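Local coordinates for protein MFP2b (Ascaris suum, PDB 2BJR) that probably enhances polymerization of the major sperm protein in the amoeboid motility of nematode sperm, and binds a zinc ion, at residues D9-G14 / Q78-K83; I187-L192 / P363-D368; A315-D320 / A335-G340. All coordinates share one frame; numbering follows the deposited sequence.

Contact 1 (D9-G14 / Q78-K83); sequences DTWAFG and QVLQYK. With SO4 (sulfate ion), chain D.
W11 lies beside L80 and A12 beside V79, as an antiparallel pair of strands whose short axes run at 136° and come within 4.2 Å. This is the edge of an antiparallel beta-sheet. Strand 10-15 is outermost within the chain, and strand 76-81 lies between it and strand 34-40. A12 and V79 form a hydrogen-bonded pair: A12 N donates to V79 O (2.8 Å), and V79 N to A12 O (2.9 Å). Q81 N also donates to T10 O. W11 and L80 form a non-hydrogen-bonded pair. CD1 of L80 sits over the six-membered ring of W11, 3.7 Å from its centroid, in a CH-pi contact 9° off the ring normal. V35 and L37 touch the W11 side chain, and the H46 ring meets its indole. Q78 NE2 donates to W11 O (3.1 Å) from above the carbonyl plane. On the opposite sheet face, with A12, the side chains of T10 and Q81 run side by side. Q81 CG is anti to the backbone N (chi1 174°), and the extended chain lays the amide along T10. Its NE2 is held by D22 O. A sulfate ion, probably from the crystallisation liquor, accepts a bond from F13 N at its O4 (3.0 Å).

Contact 2 (I187-L192 / P363-D368); sequences IVRVTL and PGCTID
R189 leans toward C365 and P363, reaching from the loop before strand 194-199 to the C-terminal tail. Its CB points at the tail, and the chain runs extended through CG to CD. A bend at chi3 (-67°) then turns the guanidinium to the cysteine sulfur, which lies oblique to it. NE lies 3.6 Å from C365 SG, and NH2 lies at the same distance from that sulfur. CZ stands slightly farther off, so the sulfur faces the NE and NH2 branches and not NH1. At the tip, NH2 comes to 2.7 Å from P363 O, which lies at the guanidinium edge, near its plane. The angle is poor for a hydrogen bond, despite the short distance.

Farther along, T191 takes over. Its CG2 approaches T366 O at 3.4 Å, and its CB rests 4.0 Å from I367 CG2. A water joins the two backbones: it donates to T191 O (2.8 Å) and accepts from D368 N (3.1 Å). R359 of strand 355-361 binds the same end, with a hydrogen bond to T191 O and a salt bridge to D368 OD1. The arrangement is a surface contact of two irregular segments, a loop and a chain terminus laid side by side without beta pairing.

Contact 3 (A315-D320 / A335-G340); sequences AVLIVD and ATIGYG
L317 reaches from strand 313-319 onto A335, T336 and I337 of strand 334-339. The two short strand axes run at 81° to each other and come no closer than 7.6 Å. They are not neighbours in hydrogen bonding: strand 322-329 pairs with both of them in the same antiparallel sheet. The contact is therefore made by side chains across the bend of the sheet, without a hydrogen bond between the segments.

The tight part surrounds L317. Its CG stands anti to the carbonyl carbon (chi1 -79°), and both methyls touch the other strand. CD1 meets A335 CB at 4.0 Å. CD2 lies over the backbone of T336, 3.8 Å from its carbonyl carbon, and also touches I337 CG2 at 4.0 Å. The leucine fork thus covers the start of the other strand. L346 of strand 342-347 also packs on L317, and A328 of strand 322-329 packs on A335. The CB of T336 points away from strand 313-319, and its OG1 is hydrogen-bonded to E343.

Packing is thinner toward the far ends. There V319 CG2 and I337 CD1 meet at 4.1 Å, methyl to methyl, as the two branched side chains cross at a slant. I337 CD1 gets there because its chain is extended beyond CG1 (chi2 166°). Past this pair the strands diverge. D320 and G340 are exposed and make no contact across the segments. Y339 is partly exposed, and its OH is hydrogen-bonded to P222 O in a loop.

The pattern is an apolar layer within an antiparallel sheet that curls or branches here. Strands two places apart in the sheet face each other nearly at right angles, and alanine, leucine, isoleucine and valine fill the space between them.

Contacts 1 and 3 both belong to antiparallel beta structure, but they lie in different halves of the chain and on opposite sides of its centre, with their own centres 37 Å apart. Contact 1 joins neighbouring strands and is partly buried, mixing backbone bonds, an aromatic face, waters and an anion. Contact 3 is buried throughout its touching residues. It is made by apolar side chains, partly against backbone, with no hydrogen bond across it. Contact 2 is the surface member: loop against tail, mixed polar and apolar approaches, with no direct hydrogen bond and a water as bridge. Along the chain, contact 3 is nested inside the loop that contact 2 closes, while contact 1 closes before either opens.

Contact 1 (D9-G14 / Q78-K83)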
loop_
_atom_site.group_PDB
_atom_site.type_symbol
_atom_site.label_atom_id
_atom_site.label_comp_id
_atom_site.label_asym_id
_atom_site.label_seq_id
_atom_site.Cartn_x
_atom_site.Cartn_y
_atom_site.Cartn_z
ATOM N N ASP A 9 -7.066 -3.380 -20.377
ATOM C CA ASP A 9 -6.340 -2.863 -19.235
ATOM C C ASP A 9 -5.866 -1.455 -19.456
ATOM O O ASP A 9 -5.460 -1.080 -20.562
ATOM C CB ASP A 9 -5.140 -3.768 -18.953
ATOM C CG ASP A 9 -5.520 -5.196 -18.874
ATOM O OD1 ASP A 9 -6.302 -5.547 -17.964
ATOM O OD2 ASP A 9 -5.122 -6.041 -19.687
ATOM N N THR A 10 -5.881 -0.648 -18.416
ATOM C CA THR A 10 -5.320 0.679 -18.478
ATOM C C THR A 10 -3.972 0.702 -17.804
ATOM O O THR A 10 -3.856 0.440 -16.590
ATOM C CB THR A 10 -6.197 1.719 -17.782
ATOM O OG1 THR A 10 -7.435 1.851 -18.469
ATOM C CG2 THR A 10 -5.584 3.092 -17.890
ATOM N N TRP A 11 -2.984 1.083 -18.595
ATOM C CA TRP A 11 -1.636 1.335 -18.128
ATOM C C TRP A 11 -1.479 2.832 -18.112
ATOM O O TRP A 11 -1.268 3.488 -19.152
ATOM C CB TRP A 11 -0.606 0.639 -19.048
ATOM C CG TRP A 11 -0.730 -0.836 -18.951
ATOM C CD1 TRP A 11 -1.456 -1.635 -19.759
ATOM C CD2 TRP A 11 -0.146 -1.698 -17.961
ATOM N NE1 TRP A 11 -1.338 -2.940 -19.364
ATOM C CE2 TRP A 11 -0.536 -3.006 -18.263
ATOM C CE3 TRP A 11 0.710 -1.501 -16.882
ATOM C CZ2 TRP A 11 -0.145 -4.113 -17.507
ATOM C CZ3 TRP A 11 1.121 -2.604 -16.158
ATOM C CH2 TRP A 11 0.681 -3.891 -16.459
ATOM N N ALA A 12 -1.607 3.400 -16.925
ATOM C CA ALA A 12 -1.645 4.826 -16.761
ATOM C C ALA A 12 -0.310 5.488 -16.833
ATOM O O ALA A 12 0.711 4.911 -16.492
ATOM C CB ALA A 12 -2.342 5.187 -15.412
ATOM N N PHE A 13 -0.334 6.754 -17.214
ATOM C CA PHE A 13 0.831 7.603 -17.398
ATOM C C PHE A 13 1.561 7.761 -16.095
ATOM O O PHE A 13 0.974 8.192 -15.069
ATOM C CB PHE A 13 0.341 8.977 -17.890
ATOM C CG PHE A 13 1.411 10.037 -18.012
ATOM C CD1 PHE A 13 2.526 9.848 -18.827
ATOM C CD2 PHE A 13 1.263 11.252 -17.353
ATOM C CE1 PHE A 13 3.481 10.847 -18.961
ATOM C CE2 PHE A 13 2.218 12.244 -17.478
ATOM C CZ PHE A 13 3.321 12.040 -18.283
ATOM N N GLY A 14 2.858 7.490 -16.131
ATOM C CA GLY A 14 3.656 7.417 -14.910
ATOM C C GLY A 14 4.958 8.157 -14.969
ATOM O O GLY A 14 5.994 7.554 -15.121
ATOM N N GLN A 78 4.697 3.304 -17.278
ATOM C CA GLN A 78 3.254 3.173 -17.024
ATOM C C GLN A 78 3.026 2.349 -15.760
ATOM O O GLN A 78 3.837 1.453 -15.473
ATOM C CB GLN A 78 2.556 2.556 -18.202
ATOM C CG GLN A 78 2.465 3.517 -19.390
ATOM C CD GLN A 78 2.187 2.823 -20.685
ATOM O OE1 GLN A 78 3.057 2.154 -21.197
ATOM N NE2 GLN A 78 1.006 3.030 -21.254
ATOM N N VAL A 79 1.952 2.689 -15.041
ATOM C CA VAL A 79 1.512 1.970 -13.829
ATOM C C VAL A 79 0.120 1.455 -14.052
ATOM O O VAL A 79 -0.786 2.177 -14.565
ATOM C CB VAL A 79 1.597 2.877 -12.597
ATOM C CG1 VAL A 79 1.132 2.140 -11.306
ATOM C CG2 VAL A 79 3.036 3.350 -12.433
ATOM N N LEU A 80 -0.046 0.176 -13.822
ATOM C CA LEU A 80 -1.350 -0.446 -13.969
ATOM C C LEU A 80 -2.362 0.297 -13.096
ATOM O O LEU A 80 -2.070 0.654 -11.941
ATOM C CB LEU A 80 -1.302 -1.882 -13.552
ATOM C CG LEU A 80 -2.536 -2.752 -13.825
ATOM C CD1 LEU A 80 -2.882 -2.789 -15.319
ATOM C CD2 LEU A 80 -2.227 -4.147 -13.329
ATOM N N GLN A 81 -3.533 0.556 -13.685
ATOM C CA GLN A 81 -4.595 1.319 -13.029
ATOM C C GLN A 81 -5.857 0.515 -13.034
ATOM O O GLN A 81 -6.180 -0.163 -13.981
ATOM C CB GLN A 81 -4.786 2.651 -13.727
ATOM C CG GLN A 81 -5.933 3.515 -13.275
ATOM C CD GLN A 81 -5.959 4.848 -14.014
ATOM O OE1 GLN A 81 -6.409 4.869 -15.141
ATOM N NE2 GLN A 81 -5.432 5.918 -13.432
ATOM N N TYR A 82 -6.600 0.595 -11.921
ATOM C CA TYR A 82 -7.901 0.000 -11.845
ATOM C C TYR A 82 -8.832 1.063 -11.219
ATOM O O TYR A 82 -8.976 1.139 -10.004
ATOM C CB TYR A 82 -7.870 -1.330 -11.089
ATOM C CG TYR A 82 -9.177 -2.057 -11.213
ATOM C CD1 TYR A 82 -9.464 -2.821 -12.333
ATOM C CD2 TYR A 82 -10.184 -1.908 -10.240
ATOM C CE1 TYR A 82 -10.669 -3.444 -12.491
ATOM C CE2 TYR A 82 -11.410 -2.564 -10.386
ATOM C CZ TYR A 82 -11.656 -3.331 -11.492
ATOM O OH TYR A 82 -12.881 -3.981 -11.681
ATOM N N LYS A 83 -9.394 1.911 -12.100
ATOM C CA LYS A 83 -10.241 3.052 -11.757
ATOM C C LYS A 83 -11.646 2.671 -12.205
ATOM O O LYS A 83 -11.879 2.463 -13.390
ATOM C CB LYS A 83 -9.759 4.270 -12.527
ATOM C CG LYS A 83 -10.517 5.574 -12.360
ATOM C CD LYS A 83 -9.619 6.761 -12.780
ATOM C CE LYS A 83 -10.176 8.090 -12.247
ATOM N NZ LYS A 83 -9.465 9.331 -12.691
HETATM S S SO4 D . -3.758 8.208 -17.492
HETATM O O1 SO4 D . -4.423 9.392 -18.076
HETATM O O2 SO4 D . -3.053 8.683 -16.299
HETATM O O3 SO4 D . -4.797 7.233 -17.121
HETATM O O4 SO4 D . -2.890 7.598 -18.511
HETATM O O HOH W 1 -6.869 -1.737 -15.928
HETATM O O HOH W 2 -8.533 3.795 -16.039
#

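Contact 2 (I187-L192 / P363-D368)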
loop_
_atom_site.group_PDB
_atom_site.type_symbol
_atom_site.label_atom_id
_atom_site.label_comp_id
_atom_site.label_asym_id
_atom_site.label_seq_id
_atom_site.Cartn_x
_atom_site.Cartn_y
_atom_site.Cartn_z
ATOM N N ILE A 187 -17.379 -16.010 2.554
ATOM C CA ILE A 187 -16.180 -15.177 2.389
ATOM C C ILE A 187 -15.143 -15.486 3.467
ATOM O O ILE A 187 -15.470 -15.920 4.582
ATOM C CB ILE A 187 -16.525 -13.657 2.438
ATOM C CG1 ILE A 187 -17.111 -13.234 3.800
ATOM C CG2 ILE A 187 -17.448 -13.246 1.289
ATOM C CD1 ILE A 187 -16.937 -11.733 4.069
ATOM N N VAL A 188 -13.882 -15.288 3.125
ATOM C CA VAL A 188 -12.849 -15.184 4.128
ATOM C C VAL A 188 -12.863 -13.723 4.544
ATOM O O VAL A 188 -12.839 -12.840 3.681
ATOM C CB VAL A 188 -11.458 -15.571 3.554
ATOM C CG1 VAL A 188 -10.393 -15.512 4.645
ATOM C CG2 VAL A 188 -11.500 -16.999 2.897
ATOM N N ARG A 189 -12.933 -13.432 5.840
ATOM C CA ARG A 189 -12.833 -12.034 6.261
ATOM C C ARG A 189 -11.402 -11.494 6.056
ATOM O O ARG A 189 -10.411 -12.231 6.129
ATOM C CB ARG A 189 -13.313 -11.840 7.703
ATOM C CG ARG A 189 -14.830 -11.974 7.828
ATOM C CD ARG A 189 -15.415 -11.717 9.205
ATOM N NE ARG A 189 -15.021 -12.730 10.178
ATOM C CZ ARG A 189 -15.422 -12.746 11.466
ATOM N NH1 ARG A 189 -16.249 -11.802 11.927
ATOM N NH2 ARG A 189 -15.022 -13.722 12.278
ATOM N N VAL A 190 -11.339 -10.191 5.814
ATOM C CA VAL A 190 -10.107 -9.490 5.468
ATOM C C VAL A 190 -9.228 -9.383 6.696
ATOM O O VAL A 190 -9.688 -8.967 7.752
ATOM C CB VAL A 190 -10.416 -8.067 4.969
ATOM C CG1 VAL A 190 -9.137 -7.333 4.680
ATOM C CG2 VAL A 190 -11.330 -8.087 3.728
ATOM N N THR A 191 -7.961 -9.744 6.571
ATOM C CA THR A 191 -7.021 -9.608 7.695
ATOM C C THR A 191 -5.858 -8.660 7.435
ATOM O O THR A 191 -5.039 -8.420 8.321
ATOM C CB THR A 191 -6.492 -10.985 8.076
ATOM O OG1 THR A 191 -5.936 -11.621 6.917
ATOM C CG2 THR A 191 -7.621 -11.886 8.556
ATOM N N LEU A 192 -5.778 -8.120 6.223
ATOM C CA LEU A 192 -4.807 -7.081 5.922
ATOM C C LEU A 192 -5.393 -5.686 6.118
ATOM O O LEU A 192 -6.500 -5.440 5.749
ATOM C CB LEU A 192 -4.370 -7.217 4.479
ATOM C CG LEU A 192 -3.780 -8.600 4.187
ATOM C CD1 LEU A 192 -3.132 -8.557 2.805
ATOM C CD2 LEU A 192 -2.763 -9.093 5.203
ATOM N N PRO A 363 -12.981 -13.415 16.377
ATOM C CA PRO A 363 -12.989 -14.879 16.498
ATOM C C PRO A 363 -12.997 -15.529 15.108
ATOM O O PRO A 363 -13.714 -15.084 14.213
ATOM C CB PRO A 363 -14.314 -15.170 17.241
ATOM C CG PRO A 363 -14.655 -13.894 17.964
ATOM C CD PRO A 363 -14.103 -12.771 17.089
ATOM N N GLY A 364 -12.165 -16.547 14.946
ATOM C CA GLY A 364 -11.983 -17.250 13.691
ATOM C C GLY A 364 -10.933 -16.687 12.750
ATOM O O GLY A 364 -10.618 -17.318 11.734
ATOM N N CYS A 365 -10.395 -15.520 13.097
ATOM C CA CYS A 365 -9.441 -14.798 12.263
ATOM C C CYS A 365 -8.087 -14.683 12.935
ATOM O O CYS A 365 -7.964 -14.729 14.155
ATOM C CB CYS A 365 -9.991 -13.395 11.959
ATOM S SG CYS A 365 -11.637 -13.452 11.209
ATOM N N THR A 366 -7.053 -14.559 12.102
ATOM C CA THR A 366 -5.712 -14.415 12.556
ATOM C C THR A 366 -5.074 -13.200 11.849
ATOM O O THR A 366 -5.163 -13.052 10.610
ATOM C CB THR A 366 -4.953 -15.687 12.218
ATOM O OG1 THR A 366 -5.500 -16.809 12.969
ATOM C CG2 THR A 366 -3.523 -15.568 12.693
ATOM N N ILE A 367 -4.453 -12.341 12.637
ATOM C CA ILE A 367 -3.720 -11.192 12.108
ATOM C C ILE A 367 -2.295 -11.189 12.635
ATOM O O ILE A 367 -1.969 -11.877 13.583
ATOM C CB ILE A 367 -4.413 -9.867 12.448
ATOM C CG1 ILE A 367 -4.381 -9.621 13.966
ATOM C CG2 ILE A 367 -5.850 -9.884 11.885
ATOM C CD1 ILE A 367 -4.830 -8.273 14.427
ATOM N N ASP A 368 -1.465 -10.398 11.979
ATOM C CA ASP A 368 -0.163 -10.068 12.472
ATOM C C ASP A 368 -0.060 -8.563 12.834
ATOM O O ASP A 368 1.089 -8.208 13.211
ATOM C CB ASP A 368 0.876 -10.430 11.406
ATOM C CG ASP A 368 0.941 -9.417 10.289
ATOM O OD1 ASP A 368 0.026 -8.574 10.175
ATOM O OD2 ASP A 368 1.894 -9.377 9.465
HETATM O O HOH W 3 -2.688 -9.663 9.228
#

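Contact 3 (A315-D320 / A335-G340)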
loop_
_atom_site.group_PDB
_atom_site.type_symbol
_atom_site.label_atom_id
_atom_site.label_comp_id
_atom_site.label_asym_id
_atom_site.label_seq_id
_atom_site.Cartn_x
_atom_site.Cartn_y
_atom_site.Cartn_z
ATOM N N ALA A 315 0.439 6.809 16.031
ATOM C CA ALA A 315 0.404 7.104 17.470
ATOM C C ALA A 315 0.041 8.551 17.689
ATOM O O ALA A 315 0.536 9.434 17.004
ATOM C CB ALA A 315 1.727 6.815 18.086
ATOM N N VAL A 316 -0.842 8.790 18.648
ATOM C CA VAL A 316 -1.114 10.117 19.118
ATOM C C VAL A 316 -0.153 10.374 20.281
ATOM O O VAL A 316 -0.119 9.604 21.255
ATOM C CB VAL A 316 -2.568 10.208 19.622
ATOM C CG1 VAL A 316 -2.845 11.561 20.187
ATOM C CG2 VAL A 316 -3.552 9.880 18.502
ATOM N N LEU A 317 0.620 11.442 20.168
ATOM C CA LEU A 317 1.542 11.905 21.190
ATOM C C LEU A 317 0.862 12.967 22.035
ATOM O O LEU A 317 -0.026 13.668 21.555
ATOM C CB LEU A 317 2.769 12.555 20.545
ATOM C CG LEU A 317 3.854 11.631 19.993
ATOM C CD1 LEU A 317 3.316 10.825 18.855
ATOM C CD2 LEU A 317 5.074 12.434 19.594
ATOM N N ILE A 318 1.296 13.081 23.288
ATOM C CA ILE A 318 0.926 14.198 24.143
ATOM C C ILE A 318 2.103 15.161 24.226
ATOM O O ILE A 318 3.145 14.809 24.765
ATOM C CB ILE A 318 0.574 13.712 25.571
ATOM C CG1 ILE A 318 -0.519 12.653 25.535
ATOM C CG2 ILE A 318 0.177 14.886 26.450
ATOM C CD1 ILE A 318 -1.790 13.083 24.842
ATOM N N VAL A 319 1.937 16.347 23.661
ATOM C CA VAL A 319 2.969 17.365 23.554
ATOM C C VAL A 319 2.393 18.686 24.069
ATOM O O VAL A 319 1.377 19.183 23.553
ATOM C CB VAL A 319 3.392 17.552 22.078
ATOM C CG1 VAL A 319 4.381 18.751 21.907
ATOM C CG2 VAL A 319 3.991 16.319 21.570
ATOM N N ASP A 320 3.015 19.254 25.102
ATOM C CA ASP A 320 2.525 20.502 25.672
ATOM C C ASP A 320 1.106 20.276 26.194
ATOM O O ASP A 320 0.262 21.148 26.096
ATOM C CB ASP A 320 2.520 21.633 24.614
ATOM C CG ASP A 320 3.933 22.092 24.199
ATOM O OD1 ASP A 320 4.919 21.765 24.915
ATOM O OD2 ASP A 320 4.137 22.788 23.158
ATOM N N ALA A 335 8.859 8.064 19.547
ATOM C CA ALA A 335 7.660 8.598 18.897
ATOM C C ALA A 335 7.910 10.030 18.494
ATOM O O ALA A 335 8.562 10.818 19.223
ATOM C CB ALA A 335 6.460 8.509 19.855
ATOM N N THR A 336 7.403 10.392 17.320
ATOM C CA THR A 336 7.599 11.741 16.798
ATOM C C THR A 336 6.419 12.314 16.013
ATOM O O THR A 336 5.509 11.588 15.632
ATOM C CB THR A 336 8.873 11.817 15.909
ATOM O OG1 THR A 336 8.598 11.439 14.563
ATOM C CG2 THR A 336 9.946 10.826 16.300
ATOM N N ILE A 337 6.447 13.637 15.839
ATOM C CA ILE A 337 5.500 14.345 14.999
ATOM C C ILE A 337 6.280 15.355 14.171
ATOM O O ILE A 337 7.400 15.761 14.553
ATOM C CB ILE A 337 4.457 15.106 15.823
ATOM C CG1 ILE A 337 5.124 15.992 16.902
ATOM C CG2 ILE A 337 3.477 14.182 16.413
ATOM C CD1 ILE A 337 4.160 17.024 17.525
ATOM N N GLY A 338 5.699 15.735 13.050
ATOM C CA GLY A 338 6.070 16.957 12.391
ATOM C C GLY A 338 5.294 18.084 13.034
ATOM O O GLY A 338 4.078 18.008 13.107
ATOM N N TYR A 339 5.977 19.120 13.510
ATOM C CA TYR A 339 5.292 20.279 14.050
ATOM C C TYR A 339 6.239 21.474 14.191
ATOM O O TYR A 339 7.370 21.323 14.542
ATOM C CB TYR A 339 4.697 19.952 15.417
ATOM C CG TYR A 339 3.891 21.087 15.985
ATOM C CD1 TYR A 339 2.588 21.294 15.577
ATOM C CD2 TYR A 339 4.429 21.966 16.927
ATOM C CE1 TYR A 339 1.823 22.354 16.076
ATOM C CE2 TYR A 339 3.660 23.046 17.441
ATOM C CZ TYR A 339 2.350 23.223 16.989
ATOM O OH TYR A 339 1.549 24.257 17.435
ATOM N N GLY A 340 5.738 22.674 13.932
ATOM C CA GLY A 340 6.482 23.882 14.204
ATOM C C GLY A 340 7.732 24.026 13.385
ATOM O O GLY A 340 8.700 24.613 13.851
#